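Local coordinates for cytochrome C-type biogenesis protein ccmF (Thermus thermophilus, PDB 6ZMQ), which is a membrane-bound cytochrome c heme lyase that binds heme b and probably attaches heme to apocytochrome c during cytochrome maturation, at residues Lys532-Gly537 and Ala617-Ile622; Thr548-Arg553 and Leu566-Arg571; Ala591-Tyr596 and Asp608-Lys613. All coordinates share one frame; numbering follows the deposited sequence.

Overall arrangement
All three contacts belong to the small beta-rich domain that follows helix 501-525, away from the heme-binding residues. Contact 1 pairs strand 528-534 with strand 617-625, the first and last strands of this domain, and the segments of contacts 2 and 3 fall between them in sequence. Its centre is about 11 Å from that of either other contact. Phe549 of contact 2 packs on contact 1, with CZ 3.6 Å from Ala617 CB. Contact 3 joins that sheet at Asp608, whose N probably bonds to Arg620 O (2.8 Å), and links it to a second sheet. Contacts 2 and 3 do not touch; centres lie about 15 Å apart, nearest atoms about 5 Å. A detergent, dodecyl-beta-D-maltoside, lies beside Arg620.

Contact 1 (Lys532-Gly537 and Ala617-Ile622); sequences KTLYRG and ASLRLI. With LMT (dodecyl-beta-D-maltoside), chain D.
Lys532-Leu534 runs antiparallel to Ala617-Leu619, with the short strand axes 4.4 Å apart at closest approach and their directions 140° apart. Lys532 and Leu619 form a hydrogen-bonded pair: Lys532 N donates a hydrogen bond to Leu619 O and Leu619 N donates one back to Lys532 O, both at 2.9 Å. Thr533 and Ser618 follow as the non-hydrogen-bonded pair, their CA atoms 3.8 Å apart. At Leu534 and Ala617 the bonding resumes: Leu534 N reaches Ala617 O at 2.9 Å, whereas the return bond from Ala617 N to Leu534 O is weak, at 3.5 Å.

Ser618 adds a side-chain bond to this pattern. Its OG stands anti to the backbone N (chi1 160°) and from there donates to Lys532 O at 2.9 Å. That carbonyl is therefore held by two donors: Ser618 OG lies close to the extension of the C=O bond, while Leu619 N comes in above the carbonyl plane. These are the first and last strands in sequence, adjacent in an antiparallel sheet ordered 528-534, 617-625, 603-608, 599-600, so the pairing brings the two ends of the beta domain together. On the face of Lys532, Leu534, Ala617 and Leu619, the two leucine side chains cross at about a right angle and meet through CD1 methyls 4.0 Å apart; Phe549 extends this apolar patch. On the other face, Thr533 lays CG2 against Ala617 O and sets OG1 beside Ser618 CB.

Farther along, Arg620 bends at chi2 and chi3 and brings NH2 to 3.4 Å from O6B of the maltoside, which approaches the guanidinium obliquely. Glu529, Glu531, Asp608 and Asp610 make long, weak ion pairs with the same guanidinium and probably stabilise its charge collectively.

Contact 2 (Thr548-Arg553 and Leu566-Arg571); sequences TFQGVR and LLKTDR
Two irregular segments flank the beta hairpin of strands 554-556 and 561-566: Thr548-Arg553 leads into it and Leu566-Lys568 leads out, and they meet side by side with end-to-end directions 154° apart. The backbones run roughly antiparallel without regular strand pairing. A single weak hydrogen bond joins them, from Gln550 N to Leu566 O at 3.2 Å with an N-H...O angle of only 125°. One step away, Leu567 CA directs its hydrogen at Thr548 O, a CA-H...O contact of 3.3 Å.

Leu566 supplies much of the side-chain packing. One methyl, CD1, sits beside Gly551 O and against the aliphatic part of Arg553, 3.6 Å from its CD, while CD2 touches the same methylenes. Arg553 CG stands anti to the carbonyl carbon (chi1 -59°), and the bend at chi2 brings CD against Leu566, the two side chains crossing at about a right angle.

At the other end, Thr548 and Lys568 lie alongside one another, pointing the same way, with Thr548 CG2 3.8 Å from Lys568 CB. The bends at chi3 and chi4 bring Lys568 NZ near the same methyl. The side chain of Gln550 crosses this lysine at about a right angle, and its CB lies 3.3 Å from Leu566 O.

The side chain of Leu567 leaves the backbone away from Thr548-Arg553, though CB still touches Thr548 O, and packs on Leu619 of strand 617-625 and Leu579 of strand 578-581. Phe549 likewise packs on Ala617 and Leu619, so both segments close over the side of strand 617-625, while Lys568 reaches Arg546 of strand 545-546.

Contact 3 (Ala591-Tyr596 and Asp608-Lys613); sequences APKVIY and DFDREK
Lys593 reaches over the start of the Asp608-Lys613 segment with its methylenes, and the close part of the contact gathers there. With CG anti to the carbonyl carbon (chi1 -57°) and the chain extended at chi2 (177°), CD is carried to 3.2 Å from Asp608 OD1 and 3.4 Å from Asp610 N. The bends that follow, at chi3 and chi4, place CE and NZ; CE sits 3.3 Å from Asp608 OD2. The lysine crosses the Asp608 side chain at about a right angle. From its own side, Ile595 presents CG2 to Asp608 OD1 at 3.2 Å, so one carboxylate oxygen is bordered by aliphatic carbon from two residues.

The charged tips are held much less closely. Lys593 NZ makes a long salt bridge of 3.9 Å to Asp610 OD1, and stays 4.6 Å from Asp608 OD2, beyond salt-bridge range. No hydrogen bond crosses between the segments; the attraction here is electrostatic and probably diffuse. Asp610 is partly exposed, and Arg611 just after it is exposed, whereas Lys593 and Asp608 are buried. Lys593 also makes a cation-pi contact with Trp251, a residue of the tryptophan-rich WWD segment that this family is known for.

Phe609 turns its ring away from Lys593 to meet that of Phe581. Asp608 ends strand 603-608, in the sheet with 617-625, while Lys593 lies on 593-594, the outer strand of the sheet that pairs with 578-581: the contact is a junction between the edge of one antiparallel sheet and the strand end of another within the beta-rich domain.

Contact 1 (Lys532-Gly537 and Ala617-Ile622)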
loop_
_atom_site.group_PDB
_atom_site.type_symbol
_atom_site.label_atom_id
_atom_site.label_comp_id
_atom_site.label_asym_id
_atom_site.label_seq_id
_atom_site.Cartn_x
_atom_site.Cartn_y
_atom_site.Cartn_z
ATOM N N LYS A 532 -7.947 -1.371 -33.671
ATOM C CA LYS A 532 -8.089 -1.038 -35.081
ATOM C C LYS A 532 -6.700 -0.751 -35.641
ATOM O O LYS A 532 -5.723 -0.655 -34.897
ATOM C CB LYS A 532 -9.013 0.175 -35.267
ATOM C CG LYS A 532 -9.948 0.459 -34.085
ATOM C CD LYS A 532 -10.804 1.691 -34.272
ATOM C CE LYS A 532 -10.084 2.921 -33.758
ATOM N NZ LYS A 532 -11.009 4.073 -33.541
ATOM N N THR A 533 -6.596 -0.608 -36.961
ATOM C CA THR A 533 -5.328 -0.215 -37.559
ATOM C C THR A 533 -5.606 0.742 -38.708
ATOM O O THR A 533 -6.223 0.352 -39.700
ATOM C CB THR A 533 -4.540 -1.432 -38.070
ATOM O OG1 THR A 533 -4.410 -2.399 -37.023
ATOM C CG2 THR A 533 -3.144 -1.016 -38.478
ATOM N N LEU A 534 -5.075 1.960 -38.622
ATOM C CA LEU A 534 -5.555 3.032 -39.482
ATOM C C LEU A 534 -4.380 3.620 -40.248
ATOM O O LEU A 534 -3.285 3.789 -39.707
ATOM C CB LEU A 534 -6.229 4.153 -38.675
ATOM C CG LEU A 534 -7.609 4.135 -38.012
ATOM C CD1 LEU A 534 -7.641 3.218 -36.826
ATOM C CD2 LEU A 534 -7.995 5.550 -37.590
ATOM N N TYR A 535 -4.625 3.939 -41.519
ATOM C CA TYR A 535 -3.619 4.551 -42.383
ATOM C C TYR A 535 -3.937 6.035 -42.478
ATOM O O TYR A 535 -3.113 6.881 -42.121
ATOM C CB TYR A 535 -3.519 3.924 -43.797
ATOM C CG TYR A 535 -4.737 3.345 -44.569
ATOM C CD1 TYR A 535 -5.224 2.035 -44.395
ATOM C CD2 TYR A 535 -5.335 4.119 -45.561
ATOM C CE1 TYR A 535 -6.307 1.564 -45.120
ATOM C CE2 TYR A 535 -6.403 3.644 -46.303
ATOM C CZ TYR A 535 -6.884 2.371 -46.078
ATOM O OH TYR A 535 -7.945 1.903 -46.817
ATOM N N ARG A 536 -5.126 6.372 -42.971
ATOM C CA ARG A 536 -5.873 7.572 -42.622
ATOM C C ARG A 536 -7.312 7.193 -42.305
ATOM O O ARG A 536 -8.252 7.924 -42.626
ATOM C CB ARG A 536 -5.783 8.642 -43.710
ATOM C CG ARG A 536 -4.676 9.654 -43.430
ATOM C CD ARG A 536 -3.719 9.870 -44.582
ATOM N NE ARG A 536 -2.582 10.672 -44.136
ATOM C CZ ARG A 536 -1.536 10.189 -43.474
ATOM N NH1 ARG A 536 -1.466 8.896 -43.188
ATOM N NH2 ARG A 536 -0.560 11.002 -43.098
ATOM N N GLY A 537 -7.473 6.053 -41.647
ATOM C CA GLY A 537 -8.751 5.519 -41.239
ATOM C C GLY A 537 -9.032 4.119 -41.746
ATOM O O GLY A 537 -8.689 3.709 -42.859
ATOM N N ALA A 617 -0.064 2.820 -38.754
ATOM C CA ALA A 617 -0.049 2.375 -37.365
ATOM C C ALA A 617 -1.401 1.843 -36.904
ATOM O O ALA A 617 -2.446 2.120 -37.491
ATOM C CB ALA A 617 0.422 3.504 -36.450
ATOM N N SER A 618 -1.357 1.097 -35.798
ATOM C CA SER A 618 -2.531 0.552 -35.128
ATOM C C SER A 618 -2.925 1.440 -33.955
ATOM O O SER A 618 -2.199 2.366 -33.586
ATOM C CB SER A 618 -2.282 -0.878 -34.639
ATOM O OG SER A 618 -3.201 -1.241 -33.621
ATOM N N LEU A 619 -4.119 1.186 -33.416
ATOM C CA LEU A 619 -4.656 1.895 -32.265
ATOM C C LEU A 619 -5.500 0.947 -31.420
ATOM O O LEU A 619 -6.083 -0.010 -31.937
ATOM C CB LEU A 619 -5.526 3.078 -32.694
ATOM C CG LEU A 619 -4.882 4.425 -33.003
ATOM C CD1 LEU A 619 -4.616 4.518 -34.487
ATOM C CD2 LEU A 619 -5.780 5.552 -32.558
ATOM N N ARG A 620 -5.566 1.212 -30.115
ATOM C CA ARG A 620 -6.553 0.594 -29.234
ATOM C C ARG A 620 -7.250 1.690 -28.431
ATOM O O ARG A 620 -6.610 2.632 -27.957
ATOM C CB ARG A 620 -5.914 -0.463 -28.301
ATOM C CG ARG A 620 -6.870 -1.067 -27.256
ATOM C CD ARG A 620 -6.546 -2.511 -26.894
ATOM N NE ARG A 620 -5.868 -2.656 -25.606
ATOM C CZ ARG A 620 -5.374 -3.807 -25.151
ATOM N NH1 ARG A 620 -5.486 -4.911 -25.878
ATOM N NH2 ARG A 620 -4.769 -3.858 -23.972
ATOM N N LEU A 621 -8.572 1.591 -28.304
ATOM C CA LEU A 621 -9.327 2.587 -27.540
ATOM C C LEU A 621 -10.250 1.816 -26.599
ATOM O O LEU A 621 -11.054 0.985 -27.052
ATOM C CB LEU A 621 -10.073 3.551 -28.464
ATOM C CG LEU A 621 -10.960 4.733 -28.024
ATOM C CD1 LEU A 621 -12.389 4.340 -27.854
ATOM C CD2 LEU A 621 -10.470 5.420 -26.767
ATOM N N ILE A 622 -10.037 2.011 -25.251
ATOM C CA ILE A 622 -10.914 1.392 -24.259
ATOM C C ILE A 622 -11.772 2.471 -23.596
ATOM O O ILE A 622 -11.358 3.631 -23.413
ATOM C CB ILE A 622 -10.114 0.518 -23.252
ATOM C CG1 ILE A 622 -9.286 1.304 -22.241
ATOM C CG2 ILE A 622 -9.134 -0.374 -23.990
ATOM C CD1 ILE A 622 -9.898 1.478 -20.851
HETATM C C1B LMT D . -8.631 -7.289 -18.309
HETATM C C2B LMT D . -9.377 -8.530 -18.897
HETATM C C3B LMT D . -9.343 -8.630 -20.459
HETATM C C4B LMT D . -8.712 -7.409 -21.182
HETATM C C5B LMT D . -7.383 -7.134 -20.459
HETATM C C6B LMT D . -6.598 -6.065 -21.207
HETATM O O1B LMT D . -8.226 -7.553 -16.984
HETATM O O2B LMT D . -8.809 -9.643 -18.334
HETATM O O3B LMT D . -10.580 -8.935 -20.953
HETATM O "O4'" LMT D . -8.473 -7.693 -22.508
HETATM O O5B LMT D . -7.522 -6.802 -19.066
HETATM O O6B LMT D . -6.309 -6.501 -22.474
HETATM C "C1'" LMT D . -9.576 -6.700 -13.020
HETATM C "C2'" LMT D . -10.209 -7.931 -13.745
HETATM C "C3'" LMT D . -9.355 -8.333 -14.992
HETATM C "C4'" LMT D . -9.058 -7.129 -15.913
HETATM C "C5'" LMT D . -8.288 -6.166 -14.973
HETATM C "C6'" LMT D . -7.614 -4.992 -15.628
HETATM O "O1'" LMT D . -10.508 -6.097 -12.207
HETATM O "O2'" LMT D . -10.233 -9.002 -12.892
HETATM O "O3'" LMT D . -9.964 -9.330 -15.689
HETATM O "O5'" LMT D . -9.171 -5.694 -13.966
HETATM O "O6'" LMT D . -8.628 -4.159 -16.016
HETATM C C1 LMT D . -10.478 -6.440 -10.829
HETATM C C2 LMT D . -10.893 -5.197 -10.089
HETATM C C3 LMT D . -11.750 -5.371 -8.868
HETATM C C4 LMT D . -10.871 -5.600 -7.660
HETATM C C5 LMT D . -11.728 -5.735 -6.436
HETATM C C6 LMT D . -11.122 -5.154 -5.192
HETATM C C7 LMT D . -10.665 -3.739 -5.422
HETATM C C8 LMT D . -10.959 -2.923 -4.211
HETATM C C9 LMT D . -9.787 -2.119 -3.754
HETATM C C10 LMT D . -10.183 -1.386 -2.507
HETATM C C11 LMT D . -9.076 -0.483 -2.077
HETATM C C12 LMT D . -9.604 0.757 -1.444
#

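Contact 2 (Thr548-Arg553 and Leu566-Arg571)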
loop_
_atom_site.group_PDB
_atom_site.type_symbol
_atom_site.label_atom_id
_atom_site.label_comp_id
_atom_site.label_asym_id
_atom_site.label_seq_id
_atom_site.Cartn_x
_atom_site.Cartn_y
_atom_site.Cartn_z
ATOM N N THR A 548 -9.848 10.016 -36.245
ATOM C CA THR A 548 -9.258 9.668 -37.537
ATOM C C THR A 548 -7.744 9.833 -37.459
ATOM O O THR A 548 -7.229 10.595 -36.639
ATOM C CB THR A 548 -9.826 10.507 -38.700
ATOM O OG1 THR A 548 -9.170 10.142 -39.921
ATOM C CG2 THR A 548 -9.640 11.992 -38.457
ATOM N N PHE A 549 -7.038 9.108 -38.326
ATOM C CA PHE A 549 -5.578 9.055 -38.312
ATOM C C PHE A 549 -5.002 10.224 -39.109
ATOM O O PHE A 549 -5.466 10.528 -40.210
ATOM C CB PHE A 549 -5.108 7.703 -38.870
ATOM C CG PHE A 549 -3.736 7.265 -38.395
ATOM C CD1 PHE A 549 -2.588 7.907 -38.822
ATOM C CD2 PHE A 549 -3.606 6.228 -37.488
ATOM C CE1 PHE A 549 -1.346 7.512 -38.381
ATOM C CE2 PHE A 549 -2.362 5.829 -37.040
ATOM C CZ PHE A 549 -1.234 6.484 -37.489
ATOM N N GLN A 550 -3.975 10.875 -38.540
ATOM C CA GLN A 550 -3.339 12.031 -39.167
ATOM C C GLN A 550 -1.816 11.963 -39.216
ATOM O O GLN A 550 -1.177 12.988 -39.473
ATOM C CB GLN A 550 -3.744 13.326 -38.463
ATOM C CG GLN A 550 -5.141 13.772 -38.764
ATOM C CD GLN A 550 -5.567 14.927 -37.905
ATOM O OE1 GLN A 550 -5.032 15.150 -36.814
ATOM N NE2 GLN A 550 -6.496 15.710 -38.420
ATOM N N GLY A 551 -1.216 10.815 -38.956
ATOM C CA GLY A 551 0.209 10.636 -39.114
ATOM C C GLY A 551 0.874 10.204 -37.823
ATOM O O GLY A 551 0.238 10.011 -36.787
ATOM N N VAL A 552 2.190 10.034 -37.917
ATOM C CA VAL A 552 3.049 9.816 -36.765
ATOM C C VAL A 552 4.067 10.954 -36.747
ATOM O O VAL A 552 4.447 11.478 -37.802
ATOM C CB VAL A 552 3.730 8.420 -36.800
ATOM C CG1 VAL A 552 2.681 7.302 -36.869
ATOM C CG2 VAL A 552 4.718 8.254 -37.949
ATOM N N ARG A 553 4.440 11.398 -35.550
ATOM C CA ARG A 553 5.553 12.323 -35.390
ATOM C C ARG A 553 6.631 11.539 -34.665
ATOM O O ARG A 553 6.332 10.559 -33.978
ATOM C CB ARG A 553 5.246 13.559 -34.521
ATOM C CG ARG A 553 4.120 14.521 -34.902
ATOM C CD ARG A 553 3.645 14.701 -36.343
ATOM N NE ARG A 553 4.296 15.706 -37.177
ATOM C CZ ARG A 553 4.191 15.724 -38.503
ATOM N NH1 ARG A 553 3.434 14.822 -39.114
ATOM N NH2 ARG A 553 4.784 16.674 -39.211
ATOM N N LEU A 566 -1.425 11.249 -33.912
ATOM C CA LEU A 566 -2.215 12.470 -33.773
ATOM C C LEU A 566 -3.597 12.220 -34.362
ATOM O O LEU A 566 -3.725 11.834 -35.527
ATOM C CB LEU A 566 -1.551 13.651 -34.468
ATOM C CG LEU A 566 -0.056 13.823 -34.275
ATOM C CD1 LEU A 566 0.640 12.937 -35.286
ATOM C CD2 LEU A 566 0.321 15.255 -34.448
ATOM N N LEU A 567 -4.622 12.408 -33.549
ATOM C CA LEU A 567 -5.991 12.081 -33.909
ATOM C C LEU A 567 -6.782 13.380 -34.064
ATOM O O LEU A 567 -6.227 14.466 -33.904
ATOM C CB LEU A 567 -6.600 11.146 -32.858
ATOM C CG LEU A 567 -6.355 9.618 -32.876
ATOM C CD1 LEU A 567 -4.909 9.138 -33.124
ATOM C CD2 LEU A 567 -6.837 9.043 -31.555
ATOM N N LYS A 568 -8.054 13.273 -34.468
ATOM C CA LYS A 568 -8.917 14.437 -34.671
ATOM C C LYS A 568 -10.345 14.136 -34.227
ATOM O O LYS A 568 -10.873 13.066 -34.512
ATOM C CB LYS A 568 -8.894 14.876 -36.171
ATOM C CG LYS A 568 -10.077 15.737 -36.663
ATOM C CD LYS A 568 -9.720 16.600 -37.879
ATOM C CE LYS A 568 -10.093 16.000 -39.227
ATOM N NZ LYS A 568 -11.400 15.288 -39.217
ATOM N N THR A 569 -10.986 15.093 -33.544
ATOM C CA THR A 569 -12.404 14.970 -33.220
ATOM C C THR A 569 -13.106 16.309 -33.427
ATOM O O THR A 569 -12.503 17.369 -33.243
ATOM C CB THR A 569 -12.638 14.486 -31.778
ATOM O OG1 THR A 569 -11.842 13.322 -31.518
ATOM C CG2 THR A 569 -14.112 14.126 -31.564
ATOM N N ASP A 570 -14.393 16.251 -33.815
ATOM C CA ASP A 570 -15.367 17.360 -33.925
ATOM C C ASP A 570 -15.597 18.084 -32.586
ATOM O O ASP A 570 -15.188 17.630 -31.486
ATOM C CB ASP A 570 -16.627 17.028 -34.742
ATOM C CG ASP A 570 -17.010 18.083 -35.783
ATOM O OD1 ASP A 570 -17.353 19.218 -35.395
ATOM O OD2 ASP A 570 -16.959 17.765 -36.986
ATOM N N ARG A 571 -16.294 19.211 -32.778
ATOM C CA ARG A 571 -16.792 20.221 -31.818
ATOM C C ARG A 571 -16.264 19.987 -30.414
ATOM O O ARG A 571 -15.119 20.348 -30.146
ATOM C CB ARG A 571 -18.315 20.131 -31.765
ATOM C CG ARG A 571 -19.032 21.377 -32.257
ATOM C CD ARG A 571 -18.797 22.589 -31.378
ATOM N NE ARG A 571 -18.098 23.740 -31.940
ATOM C CZ ARG A 571 -17.960 24.029 -33.232
ATOM N NH1 ARG A 571 -17.315 25.126 -33.587
ATOM N NH2 ARG A 571 -18.464 23.238 -34.164
#

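Contact 3 (Ala591-Tyr596 and Asp608-Lys613)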
loop_
_atom_site.group_PDB
_atom_site.type_symbol
_atom_site.label_atom_id
_atom_site.label_comp_id
_atom_site.label_asym_id
_atom_site.label_seq_id
_atom_site.Cartn_x
_atom_site.Cartn_y
_atom_site.Cartn_z
ATOM N N ALA A 591 8.930 -1.758 -26.924
ATOM C CA ALA A 591 7.908 -0.753 -27.153
ATOM C C ALA A 591 6.880 -0.724 -26.018
ATOM O O ALA A 591 5.831 -1.379 -26.122
ATOM C CB ALA A 591 7.234 -1.039 -28.497
ATOM N N PRO A 592 7.118 0.018 -24.894
ATOM C CA PRO A 592 6.007 0.279 -23.977
ATOM C C PRO A 592 5.277 1.570 -24.309
ATOM O O PRO A 592 5.845 2.541 -24.840
ATOM C CB PRO A 592 6.687 0.336 -22.604
ATOM C CG PRO A 592 7.989 0.884 -22.887
ATOM C CD PRO A 592 8.396 0.301 -24.211
ATOM N N LYS A 593 3.980 1.539 -24.040
ATOM C CA LYS A 593 3.080 2.648 -24.273
ATOM C C LYS A 593 3.045 3.572 -23.059
ATOM O O LYS A 593 3.337 3.166 -21.928
ATOM C CB LYS A 593 1.676 2.109 -24.545
ATOM C CG LYS A 593 1.646 1.143 -25.706
ATOM C CD LYS A 593 0.305 0.528 -25.979
ATOM C CE LYS A 593 -0.076 -0.446 -24.878
ATOM N NZ LYS A 593 0.836 -1.613 -24.841
ATOM N N VAL A 594 2.679 4.833 -23.308
ATOM C CA VAL A 594 1.997 5.665 -22.315
ATOM C C VAL A 594 0.755 6.252 -22.991
ATOM O O VAL A 594 0.821 6.883 -24.068
ATOM C CB VAL A 594 2.870 6.755 -21.665
ATOM C CG1 VAL A 594 3.740 6.175 -20.563
ATOM C CG2 VAL A 594 3.730 7.426 -22.609
ATOM N N ILE A 595 -0.381 5.981 -22.378
ATOM C CA ILE A 595 -1.711 6.287 -22.878
ATOM C C ILE A 595 -2.025 7.761 -22.673
ATOM O O ILE A 595 -1.470 8.421 -21.784
ATOM C CB ILE A 595 -2.710 5.353 -22.162
ATOM C CG1 ILE A 595 -2.716 5.541 -20.650
ATOM C CG2 ILE A 595 -2.211 3.970 -22.186
ATOM C CD1 ILE A 595 -3.825 6.331 -20.056
ATOM N N TYR A 596 -2.912 8.301 -23.503
ATOM C CA TYR A 596 -3.488 9.603 -23.188
ATOM C C TYR A 596 -4.955 9.410 -22.838
ATOM O O TYR A 596 -5.640 8.570 -23.435
ATOM C CB TYR A 596 -3.293 10.624 -24.317
ATOM C CG TYR A 596 -4.174 11.857 -24.193
ATOM C CD1 TYR A 596 -3.910 12.833 -23.230
ATOM C CD2 TYR A 596 -5.328 11.992 -24.965
ATOM C CE1 TYR A 596 -4.732 13.940 -23.088
ATOM C CE2 TYR A 596 -6.139 13.097 -24.841
ATOM C CZ TYR A 596 -5.849 14.063 -23.891
ATOM O OH TYR A 596 -6.664 15.164 -23.748
ATOM N N ASP A 608 -4.697 4.289 -26.659
ATOM C CA ASP A 608 -3.609 3.327 -26.701
ATOM C C ASP A 608 -3.084 3.157 -28.118
ATOM O O ASP A 608 -3.825 3.307 -29.094
ATOM C CB ASP A 608 -4.099 1.960 -26.197
ATOM C CG ASP A 608 -3.178 1.347 -25.198
ATOM O OD1 ASP A 608 -2.275 2.066 -24.764
ATOM O OD2 ASP A 608 -3.368 0.166 -24.836
ATOM N N PHE A 609 -1.807 2.840 -28.212
ATOM C CA PHE A 609 -1.133 2.739 -29.524
ATOM C C PHE A 609 -1.079 1.303 -30.052
ATOM O O PHE A 609 -1.470 1.114 -31.198
ATOM C CB PHE A 609 0.242 3.362 -29.391
ATOM C CG PHE A 609 0.654 4.026 -30.665
ATOM C CD1 PHE A 609 0.510 3.360 -31.863
ATOM C CD2 PHE A 609 1.267 5.260 -30.652
ATOM C CE1 PHE A 609 0.919 3.945 -33.045
ATOM C CE2 PHE A 609 1.678 5.843 -31.835
ATOM C CZ PHE A 609 1.496 5.188 -33.029
ATOM N N ASP A 610 -0.607 0.370 -29.221
ATOM C CA ASP A 610 -0.465 -1.091 -29.476
ATOM C C ASP A 610 0.785 -1.355 -30.306
ATOM O O ASP A 610 1.764 -1.769 -29.727
ATOM C CB ASP A 610 -1.777 -1.770 -29.834
ATOM C CG ASP A 610 -2.552 -2.111 -28.593
ATOM O OD1 ASP A 610 -2.031 -1.885 -27.531
ATOM O OD2 ASP A 610 -3.647 -2.611 -28.719
ATOM N N ARG A 611 0.666 -1.411 -31.613
ATOM C CA ARG A 611 1.876 -1.323 -32.445
ATOM C C ARG A 611 1.813 -0.139 -33.395
ATOM O O ARG A 611 0.814 0.065 -34.067
ATOM C CB ARG A 611 2.054 -2.595 -33.263
ATOM C CG ARG A 611 2.347 -2.338 -34.732
ATOM C CD ARG A 611 2.779 -3.655 -35.313
ATOM N NE ARG A 611 3.945 -4.017 -34.545
ATOM C CZ ARG A 611 5.023 -3.275 -34.517
ATOM N NH1 ARG A 611 6.070 -3.638 -33.801
ATOM N NH2 ARG A 611 5.043 -2.162 -35.209
ATOM N N GLU A 612 2.862 0.650 -33.361
ATOM C CA GLU A 612 3.032 1.652 -34.413
ATOM C C GLU A 612 3.855 0.854 -35.411
ATOM O O GLU A 612 4.927 0.408 -35.010
ATOM C CB GLU A 612 3.964 2.752 -33.925
ATOM C CG GLU A 612 4.921 3.227 -34.991
ATOM C CD GLU A 612 6.200 3.793 -34.441
ATOM O OE1 GLU A 612 7.017 3.032 -33.962
ATOM O OE2 GLU A 612 6.346 4.991 -34.492
ATOM N N LYS A 613 3.341 0.570 -36.602
ATOM C CA LYS A 613 4.132 -0.155 -37.584
ATOM C C LYS A 613 4.853 0.889 -38.444
ATOM O O LYS A 613 4.697 2.094 -38.235
ATOM C CB LYS A 613 3.257 -1.120 -38.394
ATOM C CG LYS A 613 3.986 -2.411 -38.805
ATOM C CD LYS A 613 3.137 -3.359 -39.643
ATOM C CE LYS A 613 2.065 -4.080 -38.840
ATOM N NZ LYS A 613 2.204 -5.566 -38.860
#